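Local coordinates for protein 5-cytosine DNA methyltransferase (Entamoeba histolytica, PDB 3QV2) that probably transfers methyl groups from S-adenosyl-L-methionine to carbon 5 of cytosine in tRNA or DNA, as a Dnmt2-type methyltransferase, at residues Y174-L188 and V313-K326. Sequence-based numbering, arbitrary orientation.
Sequences YVMARLTPFKNEIQL and VIAQLMEYLFDDLK
R178, at the end of strand 172-178, reaches across to L321, D323 and D324, where helix 311-321 gives way to a turn. R178 CB lies 4.2 Å from CD1 of L321. With CG set between the backbone N and the carbonyl carbon (chi1 70°), the chain runs extended to NE, and R178 CD passes 3.3 Å from L321 O. NE donates back to T180 O. R178 NH1 binds L321 O at 2.7 Å and, in a salt bridge, D323 OD1 at 2.6 Å; NH2 donates to the same OD1 and to P181 O. All four acceptors lie in the guanidinium plane, so five bonds fix its rotation. F182 CD1 covers one face and D324 CB the other, while D324 OD1 adds a charge contact without an aligned N-H and is itself bonded to H125. T180 OG1 donates to D324 OD2 at 2.7 Å, and D323 OD2 accepts N184 ND2.

This is the layered packing of the class I, Rossmann-like methyltransferase fold: helix 311-321 runs nearly along an antiparallel strand of the mixed sheet (axes 9.0 Å apart at 20°), and the loop 179-188 folds back over the helix. I314, at the helix's other end, also touches helix 22-29, beside the S-adenosyl-L-homocysteine site.

Y320, its CG anti to the backbone N (chi1 177°), projects under that loop. I186 CB stands 3.7 Å above the centre of the Y320 ring, M176 SD meets the ring edge, and OH donates to N184 O nearly end-on. The F182 ring lies almost parallel but slid aside. About one turn earlier in the helix, L317 splits its branches: L317 CD1 sits over the Y174 ring, 3.6 Å from its centroid, and CD2 meets I186 CD1.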
loop_
_atom_site.group_PDB
_atom_site.type_symbol
_atom_site.label_atom_id
_atom_site.label_comp_id
_atom_site.label_asym_id
_atom_site.label_seq_id
_atom_site.Cartn_x
_atom_site.Cartn_y
_atom_site.Cartn_z
ATOM N N TYR A 174 -3.814 8.468 -5.048
ATOM C CA TYR A 174 -4.815 8.382 -3.990
ATOM C C TYR A 174 -6.094 9.134 -4.339
ATOM O O TYR A 174 -6.053 10.302 -4.724
ATOM C CB TYR A 174 -4.249 8.924 -2.677
ATOM C CG TYR A 174 -2.986 8.233 -2.218
ATOM C CD1 TYR A 174 -3.043 7.059 -1.481
ATOM C CD2 TYR A 174 -1.735 8.757 -2.518
ATOM C CE1 TYR A 174 -1.893 6.425 -1.056
ATOM C CE2 TYR A 174 -0.577 8.129 -2.098
ATOM C CZ TYR A 174 -0.664 6.963 -1.366
ATOM O OH TYR A 174 0.480 6.330 -0.943
ATOM N N VAL A 175 -7.232 8.462 -4.192
ATOM C CA VAL A 175 -8.523 9.083 -4.456
ATOM C C VAL A 175 -9.328 9.216 -3.168
ATOM O O VAL A 175 -9.513 8.245 -2.436
ATOM C CB VAL A 175 -9.344 8.278 -5.479
ATOM C CG1 VAL A 175 -10.689 8.942 -5.712
ATOM C CG2 VAL A 175 -8.579 8.146 -6.785
ATOM N N MET A 176 -9.799 10.428 -2.898
ATOM C CA MET A 176 -10.605 10.698 -1.715
ATOM C C MET A 176 -11.980 11.215 -2.114
ATOM O O MET A 176 -12.118 12.344 -2.586
ATOM C CB MET A 176 -9.898 11.708 -0.811
ATOM C CG MET A 176 -8.625 11.177 -0.177
ATOM S SD MET A 176 -7.428 12.483 0.153
ATOM C CE MET A 176 -6.954 12.920 -1.518
ATOM N N ALA A 177 -12.996 10.380 -1.925
ATOM C CA ALA A 177 -14.352 10.727 -2.325
ATOM C C ALA A 177 -15.306 10.701 -1.138
ATOM O O ALA A 177 -15.203 9.842 -0.265
ATOM C CB ALA A 177 -14.837 9.786 -3.417
ATOM N N ARG A 178 -16.232 11.654 -1.113
ATOM C CA ARG A 178 -17.231 11.723 -0.055
ATOM C C ARG A 178 -18.422 12.566 -0.502
ATOM O O ARG A 178 -18.357 13.258 -1.517
ATOM C CB ARG A 178 -16.622 12.284 1.231
ATOM C CG ARG A 178 -16.277 13.759 1.170
ATOM C CD ARG A 178 -15.450 14.178 2.371
ATOM N NE ARG A 178 -15.488 15.621 2.585
ATOM C CZ ARG A 178 -14.732 16.264 3.468
ATOM N NH1 ARG A 178 -13.872 15.588 4.214
ATOM N NH2 ARG A 178 -14.832 17.579 3.601
ATOM N N LEU A 179 -19.507 12.508 0.263
ATOM C CA LEU A 179 -20.750 13.166 -0.124
ATOM C C LEU A 179 -20.811 14.627 0.317
ATOM O O LEU A 179 -21.730 15.358 -0.053
ATOM C CB LEU A 179 -21.948 12.392 0.427
ATOM C CG LEU A 179 -22.007 10.921 0.013
ATOM C CD1 LEU A 179 -23.146 10.211 0.721
ATOM C CD2 LEU A 179 -22.148 10.798 -1.495
ATOM N N THR A 180 -19.832 15.049 1.109
ATOM C CA THR A 180 -19.741 16.443 1.526
ATOM C C THR A 180 -18.563 17.119 0.834
ATOM O O THR A 180 -17.513 16.504 0.650
ATOM C CB THR A 180 -19.571 16.572 3.049
ATOM O OG1 THR A 180 -18.316 16.004 3.443
ATOM C CG2 THR A 180 -20.702 15.856 3.774
ATOM N N PRO A 181 -18.733 18.388 0.443
ATOM C CA PRO A 181 -17.647 19.126 -0.207
ATOM C C PRO A 181 -16.490 19.380 0.753
ATOM O O PRO A 181 -16.704 19.502 1.960
ATOM C CB PRO A 181 -18.312 20.444 -0.612
ATOM C CG PRO A 181 -19.450 20.599 0.334
ATOM C CD PRO A 181 -19.949 19.207 0.592
ATOM N N PHE A 182 -15.275 19.449 0.217
ATOM C CA PHE A 182 -14.093 19.721 1.027
ATOM C C PHE A 182 -13.931 21.221 1.245
ATOM O O PHE A 182 -13.668 21.966 0.301
ATOM C CB PHE A 182 -12.840 19.153 0.356
ATOM C CG PHE A 182 -12.860 17.659 0.194
ATOM C CD1 PHE A 182 -12.249 16.840 1.128
ATOM C CD2 PHE A 182 -13.487 17.074 -0.894
ATOM C CE1 PHE A 182 -12.262 15.464 0.981
ATOM C CE2 PHE A 182 -13.505 15.700 -1.048
ATOM C CZ PHE A 182 -12.891 14.894 -0.109
ATOM N N LYS A 183 -14.090 21.657 2.491
ATOM C CA LYS A 183 -13.981 23.073 2.828
ATOM C C LYS A 183 -12.532 23.536 2.900
ATOM O O LYS A 183 -12.222 24.682 2.579
ATOM C CB LYS A 183 -14.678 23.367 4.159
ATOM C CG LYS A 183 -16.187 23.216 4.123
ATOM C CD LYS A 183 -16.812 23.661 5.432
ATOM C CE LYS A 183 -18.326 23.642 5.346
ATOM N NZ LYS A 183 -18.956 24.183 6.578
ATOM N N ASN A 184 -11.647 22.638 3.324
ATOM C CA ASN A 184 -10.247 22.985 3.537
ATOM C C ASN A 184 -9.330 22.452 2.445
ATOM O O ASN A 184 -9.597 21.405 1.852
ATOM C CB ASN A 184 -9.776 22.465 4.895
ATOM C CG ASN A 184 -10.755 22.776 6.009
ATOM O OD1 ASN A 184 -10.856 23.915 6.461
ATOM N ND2 ASN A 184 -11.479 21.758 6.460
ATOM N N GLU A 185 -8.247 23.174 2.180
ATOM C CA GLU A 185 -7.226 22.690 1.260
ATOM C C GLU A 185 -6.545 21.482 1.876
ATOM O O GLU A 185 -6.294 21.455 3.080
ATOM C CB GLU A 185 -6.176 23.771 0.989
ATOM C CG GLU A 185 -6.700 25.013 0.298
ATOM C CD GLU A 185 -5.580 25.932 -0.161
ATOM O OE1 GLU A 185 -5.655 27.148 0.116
ATOM O OE2 GLU A 185 -4.626 25.436 -0.799
ATOM N N ILE A 186 -6.248 20.480 1.057
ATOM C CA ILE A 186 -5.490 19.333 1.534
ATOM C C ILE A 186 -4.133 19.811 2.030
ATOM O O ILE A 186 -3.584 20.784 1.512
ATOM C CB ILE A 186 -5.289 18.276 0.432
ATOM C CG1 ILE A 186 -4.717 16.989 1.031
ATOM C CG2 ILE A 186 -4.377 18.810 -0.665
ATOM C CD1 ILE A 186 -4.641 15.844 0.050
ATOM N N GLN A 187 -3.596 19.138 3.040
ATOM C CA GLN A 187 -2.311 19.536 3.596
ATOM C C GLN A 187 -1.469 18.336 4.007
ATOM O O GLN A 187 -1.974 17.369 4.577
ATOM C CB GLN A 187 -2.513 20.470 4.793
ATOM C CG GLN A 187 -3.202 19.821 5.983
ATOM C CD GLN A 187 -3.453 20.800 7.112
ATOM O OE1 GLN A 187 -3.756 20.405 8.238
ATOM N NE2 GLN A 187 -3.327 22.088 6.815
ATOM N N LEU A 188 -0.178 18.405 3.703
ATOM C CA LEU A 188 0.765 17.386 4.138
ATOM C C LEU A 188 1.670 17.967 5.218
ATOM O O LEU A 188 2.128 19.106 5.109
ATOM C CB LEU A 188 1.607 16.893 2.959
ATOM C CG LEU A 188 0.851 16.304 1.767
ATOM C CD1 LEU A 188 1.797 16.035 0.608
ATOM C CD2 LEU A 188 0.109 15.035 2.163
ATOM N N VAL A 313 1.686 7.798 4.649
ATOM C CA VAL A 313 1.033 8.699 3.706
ATOM C C VAL A 313 -0.488 8.625 3.802
ATOM O O VAL A 313 -1.165 9.650 3.904
ATOM C CB VAL A 313 1.452 8.388 2.256
ATOM C CG1 VAL A 313 0.683 9.265 1.283
ATOM C CG2 VAL A 313 2.951 8.578 2.084
ATOM N N ILE A 314 -1.020 7.408 3.767
ATOM C CA ILE A 314 -2.463 7.207 3.783
ATOM C C ILE A 314 -3.101 7.760 5.054
ATOM O O ILE A 314 -4.230 8.250 5.027
ATOM C CB ILE A 314 -2.827 5.719 3.623
ATOM C CG1 ILE A 314 -2.301 5.184 2.290
ATOM C CG2 ILE A 314 -4.330 5.527 3.714
ATOM C CD1 ILE A 314 -2.662 3.740 2.028
ATOM N N ALA A 315 -2.376 7.684 6.165
ATOM C CA ALA A 315 -2.874 8.206 7.433
ATOM C C ALA A 315 -3.206 9.687 7.310
ATOM O O ALA A 315 -4.259 10.136 7.760
ATOM C CB ALA A 315 -1.860 7.978 8.541
ATOM N N GLN A 316 -2.302 10.443 6.694
ATOM C CA GLN A 316 -2.506 11.877 6.524
ATOM C C GLN A 316 -3.646 12.182 5.557
ATOM O O GLN A 316 -4.422 13.112 5.776
ATOM C CB GLN A 316 -1.219 12.559 6.054
ATOM C CG GLN A 316 -0.098 12.540 7.077
ATOM C CD GLN A 316 0.984 13.554 6.771
ATOM O OE1 GLN A 316 0.761 14.511 6.031
ATOM N NE2 GLN A 316 2.166 13.349 7.342
ATOM N N LEU A 317 -3.744 11.398 4.489
ATOM C CA LEU A 317 -4.773 11.616 3.479
ATOM C C LEU A 317 -6.162 11.251 3.995
ATOM O O LEU A 317 -7.154 11.880 3.628
ATOM C CB LEU A 317 -4.449 10.831 2.205
ATOM C CG LEU A 317 -3.110 11.193 1.558
ATOM C CD1 LEU A 317 -2.890 10.386 0.294
ATOM C CD2 LEU A 317 -3.049 12.685 1.263
ATOM N N MET A 318 -6.230 10.232 4.846
ATOM C CA MET A 318 -7.496 9.834 5.448
ATOM C C MET A 318 -7.996 10.905 6.409
ATOM O O MET A 318 -9.189 11.198 6.458
ATOM C CB MET A 318 -7.357 8.495 6.172
ATOM C CG MET A 318 -7.268 7.291 5.247
ATOM S SD MET A 318 -7.252 5.737 6.160
ATOM C CE MET A 318 -7.406 4.550 4.827
ATOM N N GLU A 319 -7.074 11.487 7.171
ATOM C CA GLU A 319 -7.413 12.568 8.086
ATOM C C GLU A 319 -8.067 13.714 7.321
ATOM O O GLU A 319 -8.948 14.402 7.839
ATOM C CB GLU A 319 -6.166 13.056 8.825
ATOM C CG GLU A 319 -5.574 12.026 9.777
ATOM C CD GLU A 319 -4.172 12.383 10.230
ATOM O OE1 GLU A 319 -3.644 13.423 9.783
ATOM O OE2 GLU A 319 -3.597 11.619 11.033
ATOM N N TYR A 320 -7.635 13.906 6.078
ATOM C CA TYR A 320 -8.234 14.907 5.207
ATOM C C TYR A 320 -9.616 14.455 4.746
ATOM O O TYR A 320 -10.593 15.195 4.865
ATOM C CB TYR A 320 -7.331 15.168 4.001
ATOM C CG TYR A 320 -7.900 16.148 3.001
ATOM C CD1 TYR A 320 -8.027 17.495 3.315
ATOM C CD2 TYR A 320 -8.298 15.730 1.739
ATOM C CE1 TYR A 320 -8.544 18.395 2.403
ATOM C CE2 TYR A 320 -8.814 16.623 0.819
ATOM C CZ TYR A 320 -8.933 17.954 1.157
ATOM O OH TYR A 320 -9.446 18.847 0.243
ATOM N N LEU A 321 -9.683 13.234 4.224
ATOM C CA LEU A 321 -10.936 12.649 3.755
ATOM C C LEU A 321 -12.049 12.730 4.797
ATOM O O LEU A 321 -13.213 12.938 4.457
ATOM C CB LEU A 321 -10.716 11.187 3.354
ATOM C CG LEU A 321 -11.964 10.362 3.029
ATOM C CD1 LEU A 321 -12.679 10.917 1.807
ATOM C CD2 LEU A 321 -11.597 8.902 2.818
ATOM N N PHE A 322 -11.687 12.563 6.065
ATOM C CA PHE A 322 -12.668 12.530 7.146
ATOM C C PHE A 322 -12.768 13.845 7.919
ATOM O O PHE A 322 -13.353 13.886 9.001
ATOM C CB PHE A 322 -12.348 11.396 8.124
ATOM C CG PHE A 322 -12.630 10.024 7.581
ATOM C CD1 PHE A 322 -13.888 9.461 7.712
ATOM C CD2 PHE A 322 -11.636 9.291 6.952
ATOM C CE1 PHE A 322 -14.153 8.199 7.220
ATOM C CE2 PHE A 322 -11.895 8.027 6.459
ATOM C CZ PHE A 322 -13.156 7.480 6.593
ATOM N N ASP A 323 -12.209 14.918 7.369
ATOM C CA ASP A 323 -12.183 16.195 8.078
ATOM C C ASP A 323 -13.562 16.849 8.159
ATOM O O ASP A 323 -13.713 17.937 8.713
ATOM C CB ASP A 323 -11.159 17.150 7.457
ATOM C CG ASP A 323 -11.682 17.854 6.220
ATOM O OD1 ASP A 323 -12.692 17.401 5.646
ATOM O OD2 ASP A 323 -11.068 18.864 5.816
ATOM N N ASP A 324 -14.567 16.178 7.605
ATOM C CA ASP A 324 -15.939 16.664 7.681
ATOM C C ASP A 324 -16.649 16.086 8.903
ATOM O O ASP A 324 -17.811 16.398 9.162
ATOM C CB ASP A 324 -16.711 16.314 6.404
ATOM C CG ASP A 324 -16.835 14.818 6.185
ATOM O OD1 ASP A 324 -15.939 14.074 6.631
ATOM O OD2 ASP A 324 -17.829 14.382 5.565
ATOM N N LEU A 325 -15.938 15.248 9.654
ATOM C CA LEU A 325 -16.512 14.582 10.821
ATOM C C LEU A 325 -16.149 15.272 12.137
ATOM O O LEU A 325 -16.559 14.826 13.210
ATOM C CB LEU A 325 -16.085 13.110 10.869
ATOM C CG LEU A 325 -16.607 12.174 9.776
ATOM C CD1 LEU A 325 -16.297 10.727 10.129
ATOM C CD2 LEU A 325 -18.100 12.365 9.553
ATOM N N LYS A 326 -15.385 16.357 12.056
ATOM C CA LYS A 326 -14.964 17.071 13.258
ATOM C C LYS A 326 -15.659 18.428 13.402
ATOM O O LYS A 326 -16.588 18.743 12.655
ATOM C CB LYS A 326 -13.441 17.241 13.282
ATOM C CG LYS A 326 -12.894 18.232 12.265
ATOM C CD LYS A 326 -11.393 18.415 12.447
ATOM C CE LYS A 326 -10.851 19.570 11.611
ATOM N NZ LYS A 326 -10.833 19.279 10.149
HETATM O O HOH W 1 -19.213 12.596 3.723
HETATM O O HOH W 2 -14.316 20.202 5.245
HETATM O O HOH W 3 -11.526 19.510 3.244
HETATM O O HOH W 4 -4.153 15.698 6.177
#